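Local coordinates for protein formylmethanofuran--tetrahydromethanopterin formyltransferase (PDB 1M5S) that probably catalyses the reversible transfer of a formyl group from formylmethanofuran to tetrahydromethanopterin, an early step of methanogenesis from carbon dioxide, at residues P17-R22 / A157-A162; S46-P51 / C77-E82; F123-M128 / K141-E146. All coordinates share one frame; numbering follows the deposited sequence.

Contact 1: P17-R22 / A157-A162; sequences PIKIAR and AIAGIA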
loop_
_atom_site.group_PDB
_atom_site.type_symbol
_atom_site.label_atom_id
_atom_site.label_comp_id
_atom_site.label_asym_id
_atom_site.label_seq_id
_atom_site.Cartn_x
_atom_site.Cartn_y
_atom_site.Cartn_z
ATOM N N PRO A 17 2.762 20.282 -27.688
ATOM C CA PRO A 17 3.952 20.681 -26.928
ATOM C C PRO A 17 3.581 21.236 -25.547
ATOM O O PRO A 17 2.487 21.793 -25.352
ATOM C CB PRO A 17 4.604 21.739 -27.823
ATOM C CG PRO A 17 3.451 22.344 -28.554
ATOM C CD PRO A 17 2.505 21.196 -28.818
ATOM N N ILE A 18 4.448 20.982 -24.572
ATOM C CA ILE A 18 4.251 21.503 -23.222
ATOM C C ILE A 18 5.601 21.707 -22.531
ATOM O O ILE A 18 6.632 21.228 -23.012
ATOM C CB ILE A 18 3.345 20.552 -22.390
ATOM C CG1 ILE A 18 2.770 21.299 -21.185
ATOM C CG2 ILE A 18 4.120 19.301 -21.987
ATOM C CD1 ILE A 18 1.464 20.735 -20.654
ATOM N N LYS A 19 5.615 22.532 -21.490
ATOM C CA LYS A 19 6.830 22.727 -20.714
ATOM C C LYS A 19 6.838 21.741 -19.547
ATOM O O LYS A 19 5.848 21.626 -18.814
ATOM C CB LYS A 19 6.900 24.166 -20.197
ATOM C CG LYS A 19 6.735 25.224 -21.280
ATOM C CD LYS A 19 7.766 25.055 -22.386
ATOM C CE LYS A 19 7.687 26.201 -23.377
ATOM N NZ LYS A 19 8.847 26.198 -24.303
ATOM N N ILE A 20 7.965 21.053 -19.372
ATOM C CA ILE A 20 8.089 20.018 -18.347
ATOM C C ILE A 20 9.300 20.265 -17.448
ATOM O O ILE A 20 10.429 20.344 -17.931
ATOM C CB ILE A 20 8.213 18.595 -18.981
ATOM C CG1 ILE A 20 6.964 18.264 -19.815
ATOM C CG2 ILE A 20 8.365 17.546 -17.880
ATOM C CD1 ILE A 20 7.039 16.948 -20.551
ATOM N N ALA A 21 9.046 20.388 -16.143
ATOM C CA ALA A 21 10.106 20.385 -15.132
ATOM C C ALA A 21 10.185 19.018 -14.442
ATOM O O ALA A 21 9.163 18.438 -14.118
ATOM C CB ALA A 21 9.845 21.479 -14.099
ATOM N N ARG A 22 11.382 18.450 -14.395
ATOM C CA ARG A 22 11.692 17.196 -13.696
ATOM C C ARG A 22 12.333 17.509 -12.341
ATOM O O ARG A 22 13.260 18.329 -12.247
ATOM C CB ARG A 22 12.661 16.380 -14.550
ATOM C CG ARG A 22 12.600 14.874 -14.289
ATOM C CD ARG A 22 13.911 14.180 -14.657
ATOM N NE ARG A 22 13.773 12.737 -14.896
ATOM C CZ ARG A 22 14.806 11.886 -14.846
ATOM N NH1 ARG A 22 16.043 12.323 -14.568
ATOM N NH2 ARG A 22 14.705 10.568 -15.058
ATOM N N ALA A 157 14.015 22.519 -16.796
ATOM C CA ALA A 157 12.779 22.347 -17.549
ATOM C C ALA A 157 13.103 22.326 -19.041
ATOM O O ALA A 157 14.163 22.798 -19.458
ATOM C CB ALA A 157 11.805 23.482 -17.229
ATOM N N ILE A 158 12.263 21.644 -19.816
ATOM C CA ILE A 158 12.428 21.582 -21.266
ATOM C C ILE A 158 11.087 21.711 -21.978
ATOM O O ILE A 158 10.043 21.897 -21.341
ATOM C CB ILE A 158 13.115 20.261 -21.730
ATOM C CG1 ILE A 158 12.448 19.044 -21.077
ATOM C CG2 ILE A 158 14.601 20.295 -21.411
ATOM C CD1 ILE A 158 11.544 18.280 -21.995
ATOM N N ALA A 159 11.160 21.787 -23.305
ATOM C CA ALA A 159 9.984 21.715 -24.168
ATOM C C ALA A 159 9.672 20.241 -24.407
ATOM O O ALA A 159 10.468 19.513 -25.019
ATOM C CB ALA A 159 10.262 22.424 -25.501
ATOM N N GLY A 160 8.596 19.777 -23.781
ATOM C CA GLY A 160 8.237 18.377 -23.865
ATOM C C GLY A 160 6.945 18.168 -24.615
ATOM O O GLY A 160 6.511 19.024 -25.388
ATOM N N ILE A 161 6.287 17.053 -24.320
ATOM C CA ILE A 161 5.139 16.600 -25.090
ATOM C C ILE A 161 4.048 16.129 -24.139
ATOM O O ILE A 161 4.294 15.310 -23.268
ATOM C CB ILE A 161 5.532 15.425 -26.014
ATOM C CG1 ILE A 161 6.797 15.769 -26.807
ATOM C CG2 ILE A 161 4.391 15.099 -26.955
ATOM C CD1 ILE A 161 7.418 14.590 -27.507
ATOM N N ALA A 162 2.856 16.691 -24.281
ATOM C CA ALA A 162 1.707 16.264 -23.497
ATOM C C ALA A 162 0.633 15.677 -24.414
ATOM O O ALA A 162 0.475 16.123 -25.548
ATOM C CB ALA A 162 1.143 17.439 -22.727
#

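Contact 2: S46-P51 / C77-E82; sequences SVIMCP and CTFKYE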
loop_
_atom_site.group_PDB
_atom_site.type_symbol
_atom_site.label_atom_id
_atom_site.label_comp_id
_atom_site.label_asym_id
_atom_site.label_seq_id
_atom_site.Cartn_x
_atom_site.Cartn_y
_atom_site.Cartn_z
ATOM N N SER A 46 -4.796 17.909 -15.801
ATOM C CA SER A 46 -4.944 18.594 -17.090
ATOM C C SER A 46 -4.834 20.115 -16.923
ATOM O O SER A 46 -5.634 20.710 -16.198
ATOM C CB SER A 46 -6.304 18.234 -17.719
ATOM O OG SER A 46 -6.479 18.845 -18.990
ATOM N N VAL A 47 -3.882 20.736 -17.631
ATOM C CA VAL A 47 -3.626 22.188 -17.530
ATOM C C VAL A 47 -4.784 23.014 -18.093
ATOM O O VAL A 47 -4.781 24.245 -18.037
ATOM C CB VAL A 47 -2.334 22.619 -18.290
ATOM C CG1 VAL A 47 -1.100 22.204 -17.518
ATOM C CG2 VAL A 47 -2.307 22.014 -19.684
ATOM N N ILE A 48 -5.791 22.319 -18.602
ATOM C CA ILE A 48 -6.911 22.959 -19.252
ATOM C C ILE A 48 -8.005 23.310 -18.210
ATOM O O ILE A 48 -9.033 23.910 -18.551
ATOM C CB ILE A 48 -7.418 22.040 -20.413
ATOM C CG1 ILE A 48 -7.218 22.749 -21.755
ATOM C CG2 ILE A 48 -8.870 21.612 -20.196
ATOM C CD1 ILE A 48 -6.136 22.140 -22.627
ATOM N N MET A 49 -7.696 23.058 -16.933
ATOM C CA MET A 49 -8.553 23.434 -15.799
ATOM C C MET A 49 -7.946 23.150 -14.409
ATOM O O MET A 49 -8.571 23.421 -13.373
ATOM C CB MET A 49 -9.906 22.735 -15.902
ATOM C CG MET A 49 -11.052 23.630 -16.320
ATOM S SD MET A 49 -12.627 23.008 -15.728
ATOM C CE MET A 49 -12.904 24.113 -14.294
ATOM N N CYS A 50 -6.777 22.508 -14.398
ATOM C CA CYS A 50 -5.987 22.311 -13.184
ATOM C C CYS A 50 -4.802 23.273 -13.214
ATOM O O CYS A 50 -4.374 23.694 -14.297
ATOM C CB CYS A 50 -5.467 20.870 -13.108
ATOM S SG CYS A 50 -6.701 19.619 -12.645
ATOM N N PRO A 51 -4.262 23.627 -12.032
ATOM C CA PRO A 51 -3.064 24.486 -11.959
ATOM C C PRO A 51 -1.885 23.976 -12.799
ATOM O O PRO A 51 -1.081 24.768 -13.302
ATOM C CB PRO A 51 -2.732 24.522 -10.467
ATOM C CG PRO A 51 -4.062 24.321 -9.790
ATOM C CD PRO A 51 -4.830 23.373 -10.690
ATOM N N CYS A 77 4.186 19.983 -15.354
ATOM C CA CYS A 77 4.052 20.415 -16.742
ATOM C C CYS A 77 3.107 21.602 -16.824
ATOM O O CYS A 77 2.089 21.656 -16.120
ATOM C CB CYS A 77 3.486 19.283 -17.610
ATOM S SG CYS A 77 4.357 17.696 -17.518
ATOM N N THR A 78 3.370 22.482 -17.783
ATOM C CA THR A 78 2.517 23.642 -17.982
ATOM C C THR A 78 2.832 24.286 -19.344
ATOM O O THR A 78 3.883 24.013 -19.942
ATOM C CB THR A 78 2.716 24.633 -16.804
ATOM O OG1 THR A 78 1.515 25.378 -16.580
ATOM C CG2 THR A 78 3.869 25.558 -17.078
ATOM N N PHE A 79 1.868 25.014 -19.902
ATOM C CA PHE A 79 2.039 25.569 -21.246
ATOM C C PHE A 79 3.135 26.623 -21.339
ATOM O O PHE A 79 4.040 26.498 -22.160
ATOM C CB PHE A 79 0.714 26.127 -21.777
ATOM C CG PHE A 79 -0.169 25.082 -22.399
ATOM C CD1 PHE A 79 0.391 24.019 -23.109
ATOM C CD2 PHE A 79 -1.550 25.119 -22.222
ATOM C CE1 PHE A 79 -0.408 23.001 -23.631
ATOM C CE2 PHE A 79 -2.365 24.107 -22.740
ATOM C CZ PHE A 79 -1.790 23.043 -23.446
ATOM N N LYS A 80 3.114 27.593 -20.429
ATOM C CA LYS A 80 4.118 28.656 -20.415
ATOM C C LYS A 80 5.168 28.475 -19.312
ATOM O O LYS A 80 4.828 28.114 -18.189
ATOM C CB LYS A 80 3.426 30.010 -20.259
ATOM C CG LYS A 80 3.029 30.646 -21.581
ATOM C CD LYS A 80 1.525 30.841 -21.694
ATOM C CE LYS A 80 1.158 31.379 -23.071
ATOM N NZ LYS A 80 1.759 30.553 -24.164
ATOM N N TYR A 81 6.427 28.790 -19.624
ATOM C CA TYR A 81 7.540 28.710 -18.669
ATOM C C TYR A 81 7.343 29.540 -17.393
ATOM O O TYR A 81 7.925 29.229 -16.354
ATOM C CB TYR A 81 8.846 29.159 -19.330
ATOM C CG TYR A 81 9.662 28.063 -19.983
ATOM C CD1 TYR A 81 9.667 26.761 -19.481
ATOM C CD2 TYR A 81 10.477 28.348 -21.077
ATOM C CE1 TYR A 81 10.475 25.766 -20.060
ATOM C CE2 TYR A 81 11.280 27.369 -21.663
ATOM C CZ TYR A 81 11.277 26.083 -21.152
ATOM O OH TYR A 81 12.087 25.131 -21.733
ATOM N N GLU A 82 6.631 30.659 -17.513
ATOM C CA GLU A 82 6.324 31.524 -16.375
ATOM C C GLU A 82 5.446 30.797 -15.360
ATOM O O GLU A 82 5.688 30.860 -14.150
ATOM C CB GLU A 82 5.613 32.794 -16.861
ATOM C CG GLU A 82 4.986 33.654 -15.757
ATOM C CD GLU A 82 4.089 34.762 -16.305
ATOM O OE1 GLU A 82 4.533 35.499 -17.214
ATOM O OE2 GLU A 82 2.943 34.901 -15.822
#

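Contact 3: F123-M128 / K141-E146; sequences FFADGM and KVPIME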
loop_
_atom_site.group_PDB
_atom_site.type_symbol
_atom_site.label_atom_id
_atom_site.label_comp_id
_atom_site.label_asym_id
_atom_site.label_seq_id
_atom_site.Cartn_x
_atom_site.Cartn_y
_atom_site.Cartn_z
ATOM N N PHE A 123 14.711 31.318 1.494
ATOM C CA PHE A 123 14.276 32.536 2.206
ATOM C C PHE A 123 13.338 32.200 3.369
ATOM O O PHE A 123 13.111 33.023 4.267
ATOM C CB PHE A 123 13.577 33.480 1.239
ATOM C CG PHE A 123 14.586 34.194 0.356
ATOM C CD1 PHE A 123 15.033 33.580 -0.815
ATOM C CD2 PHE A 123 15.073 35.448 0.731
ATOM C CE1 PHE A 123 15.984 34.218 -1.614
ATOM C CE2 PHE A 123 16.030 36.087 -0.066
ATOM C CZ PHE A 123 16.486 35.470 -1.238
ATOM N N PHE A 124 12.776 30.992 3.329
ATOM C CA PHE A 124 11.898 30.524 4.389
ATOM C C PHE A 124 12.631 30.439 5.737
ATOM O O PHE A 124 12.022 30.618 6.785
ATOM C CB PHE A 124 11.296 29.164 4.018
ATOM C CG PHE A 124 10.270 28.666 4.999
ATOM C CD1 PHE A 124 9.060 29.330 5.155
ATOM C CD2 PHE A 124 10.521 27.542 5.781
ATOM C CE1 PHE A 124 8.105 28.876 6.075
ATOM C CE2 PHE A 124 9.575 27.084 6.702
ATOM C CZ PHE A 124 8.367 27.749 6.850
ATOM N N ALA A 125 13.945 30.237 5.691
ATOM C CA ALA A 125 14.742 30.066 6.902
ATOM C C ALA A 125 15.015 31.388 7.620
ATOM O O ALA A 125 15.526 31.391 8.746
ATOM C CB ALA A 125 16.052 29.363 6.571
ATOM N N ASP A 126 14.782 32.501 6.923
ATOM C CA ASP A 126 14.731 33.822 7.553
ATOM C C ASP A 126 16.073 34.255 8.166
ATOM O O ASP A 126 16.122 34.827 9.254
ATOM C CB ASP A 126 13.623 33.825 8.614
ATOM C CG ASP A 126 13.289 35.215 9.123
ATOM O OD1 ASP A 126 13.547 36.217 8.415
ATOM O OD2 ASP A 126 12.743 35.295 10.237
ATOM N N GLY A 127 17.158 34.007 7.439
ATOM C CA GLY A 127 18.478 34.327 7.942
ATOM C C GLY A 127 19.284 33.105 8.340
ATOM O O GLY A 127 20.513 33.173 8.414
ATOM N N MET A 128 18.609 31.979 8.561
ATOM C CA MET A 128 19.273 30.784 9.079
ATOM C C MET A 128 19.721 29.799 7.994
ATOM O O MET A 128 20.360 28.783 8.302
ATOM C CB MET A 128 18.370 30.064 10.086
ATOM C CG MET A 128 17.911 30.917 11.267
ATOM S SD MET A 128 19.221 31.819 12.145
ATOM C CE MET A 128 20.327 30.506 12.665
ATOM N N LYS A 141 20.515 24.656 2.554
ATOM C CA LYS A 141 19.984 24.110 3.801
ATOM C C LYS A 141 18.988 25.096 4.399
ATOM O O LYS A 141 19.336 26.241 4.683
ATOM C CB LYS A 141 21.124 23.878 4.798
ATOM C CG LYS A 141 21.609 22.455 4.892
ATOM C CD LYS A 141 22.345 22.232 6.208
ATOM C CE LYS A 141 23.727 21.648 5.976
ATOM N NZ LYS A 141 24.516 21.637 7.241
ATOM N N VAL A 142 17.774 24.621 4.655
ATOM C CA VAL A 142 16.734 25.426 5.279
ATOM C C VAL A 142 16.316 24.754 6.596
ATOM O O VAL A 142 15.583 23.760 6.593
ATOM C CB VAL A 142 15.496 25.570 4.335
ATOM C CG1 VAL A 142 14.430 26.444 4.978
ATOM C CG2 VAL A 142 15.928 26.138 2.993
ATOM N N PRO A 143 16.839 25.248 7.738
ATOM C CA PRO A 143 16.441 24.719 9.045
ATOM C C PRO A 143 14.935 24.777 9.296
ATOM O O PRO A 143 14.307 25.827 9.164
ATOM C CB PRO A 143 17.219 25.590 10.027
ATOM C CG PRO A 143 18.457 25.943 9.280
ATOM C CD PRO A 143 17.987 26.166 7.861
ATOM N N ILE A 144 14.354 23.613 9.561
ATOM C CA ILE A 144 12.942 23.504 9.916
ATOM C C ILE A 144 12.780 22.549 11.109
ATOM O O ILE A 144 13.769 22.020 11.619
ATOM C CB ILE A 144 12.090 23.018 8.700
ATOM C CG1 ILE A 144 12.661 21.715 8.123
ATOM C CG2 ILE A 144 12.046 24.108 7.619
ATOM C CD1 ILE A 144 11.791 21.085 7.054
ATOM N N MET A 145 11.548 22.387 11.592
ATOM C CA MET A 145 11.287 21.642 12.826
ATOM C C MET A 145 11.865 20.234 12.858
ATOM O O MET A 145 12.265 19.755 13.913
ATOM C CB MET A 145 9.791 21.551 13.086
ATOM C CG MET A 145 9.157 22.843 13.494
ATOM S SD MET A 145 7.556 22.511 14.207
ATOM C CE MET A 145 6.708 21.707 12.869
ATOM N N GLU A 146 11.787 19.533 11.730
ATOM C CA GLU A 146 12.217 18.140 11.652
ATOM C C GLU A 146 13.733 18.035 11.613
ATOM O O GLU A 146 14.290 16.969 11.862
ATOM C CB GLU A 146 11.648 17.476 10.395
ATOM C CG GLU A 146 12.354 17.900 9.092
ATOM C CD GLU A 146 12.003 17.028 7.897
ATOM O OE1 GLU A 146 11.263 16.037 8.081
ATOM O OE2 GLU A 146 12.472 17.332 6.775
HETATM O O HOH W 1 15.286 28.359 9.896
#

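Contact 1: P17-R22 / A157-A162
Ile18 and Ile20 pair with Gly160 and Ile158 in an antiparallel beta ladder. It joins strand 12-26 to strand 147-170 within the alpha/beta sandwich of this formyltransferase. Four backbone hydrogen bonds close two hydrogen-bonded pairs, so the N-H and the C=O of all four residues are used across the contact. In the first pair, Ile18 N gives to Gly160 O at 3.0 Å. The return bond, Gly160 N to Ile18 O, is short at 2.6 Å. In the second pair, Ile20 N to Ile158 O spans 3.0 Å, and Ile158 N to Ile20 O closes the ring.

The carbonyl oxygens also receive CA-H contacts. Ala157 CA comes to 3.1 Å from Ile20 O, and Lys19 CA meets Ile158 O. The other edge of strand 12-26 is occupied too: Lys19 and Ala21 bond through their backbones to Thr78 and Ile76. Ile161 similarly bonds to Gly251, so the ladder is flanked by strand 71-78 on one side and strand 243-251 on the other.

The side chains alternate between the two faces. Pro17, Lys19, Ala21, Ala157, Ala159 and Ile161 share one face. There helix 81-95 packs on Ala21 and Ala157, and Tyr81 makes a cation-pi contact with Lys19. Ile18, Ile20 and Ile158 lie on the other. Gly160 has no side chain, and Ile20 CD1 uses this by resting 3.8 Å from Gly160 CA. CG1 of Ile20 is turned beside its own backbone N (chi1 -61°), which carries CD1 toward the glycine. At the far end, Ile18 CG2 packs 3.6 Å from Ala162 CB.

Contact 2: S46-P51 / C77-E82
Val47 fits against the turn that leads from strand 71-78 into helix 81-95. Its two methyl groups carry most of the contact, and they divide the work. CG1 reaches the strand end and lies 3.5 Å from Cys77 O. It also touches the backbone at Thr78 CA. CG2 instead sits over one face of the Phe79 ring, in a CH-pi contact. It is 4.1 Å from the ring centroid and 25° off the normal. Its place is toward the rim, with Phe79 CE2 nearest at 3.7 Å. The valine torsion sets this split: with chi1 at -75°, CG1 stands beside the backbone N and CG2 between that N and the carbonyl carbon.

The outer side is looser. Ile48 CD1 comes only to the edge of the same ring, 4.3 Å from Phe79 CE2. Both Ile48 and Phe79 are exposed to solvent. Pro51 O approaches Thr78 OG1 no closer than 4.2 Å.

The loop 46-51 is tied back on itself. Ser46 O accepts from Cys50 N at 2.8 Å and, more distantly, from Met49 N. Val47 N bonds to Glu53 OE2, which ties the valine backbone to strand 53-60. Ile18 of strand 12-26 packs on both Val47 and Phe79. Gln94 of the second subunit packs on Ser46, Met49 and Cys50, so this loop also belongs to a subunit interface.

No hydrogen bond crosses between 46-51 and 77-82. The two segments are held by van der Waals and CH-pi contacts, which impose little directionality. Polar ties of the loop run instead to Glu53 and within the loop itself.

Contact 3: F123-M128 / K141-E146
Val142 is the first residue of segment 141-146 to meet the 3-10 turn at 123-125. Its CG1 reaches Ala125 CB at 3.7 Å. The same methyl lies 4.1 Å from Phe124 CD2, near the ring edge. The two side chains cross at about a right angle.

Pro143 follows, directed at the first segment. Its CD lies 4.0 Å from Ala125 CB. Its CG packs against Met128, 3.6 Å from Met128 O and a little farther from Met128 CB. Ala125 and Met128 are the two ends of a type I' turn, closed by Met128 N bonding to Ala125 O. The proline thus touches both ends of that turn. One water bridges the backbones, 2.8 Å from Pro143 O and 3.3 Å from Ala125 O.

Ile144 ends the touching run. Its CG2 meets the edge of the Phe124 ring in the ring plane, 4.0 Å from Phe124 CE2. With chi1 at -174° the Phe124 ring swings away from its own backbone N and out toward Val142 and Ile144. The second subunit closes in beside the contact: Lys207 of the second subunit forms a salt bridge with Asp126, and Ala203 of the second subunit packs on Ile144.

The contact packs the loop after helix 117-122 against the end of strand 137-144. That strand lies between two partners: Val142 bonds through its backbone to Phe149 of strand 147-170, and Lys141 bonds likewise to Ser130 of strand 130-134.

Contacts 1 and 2 are neighbours, with centres 10 Å apart. They meet where strand 12-26 pairs with strand 71-78, and Ile20 CG1 packs 3.5 Å from Cys77 SG. Contact 3 is remote: its centre is 31 Å from that of contact 1 and 30 Å from that of contact 2, and the nearest atoms are about 17 Å away in each case. It is linked to contact 1 through strand 147-170, which pairs with strand 137-144. Along the chain, contact 2 closes before contact 3 opens, and both are nested inside the loop closed by contact 1. Contact 1 joins early and later chain regions inside the subunit, while contacts 2 and 3 both touch the second subunit of the homotetramer.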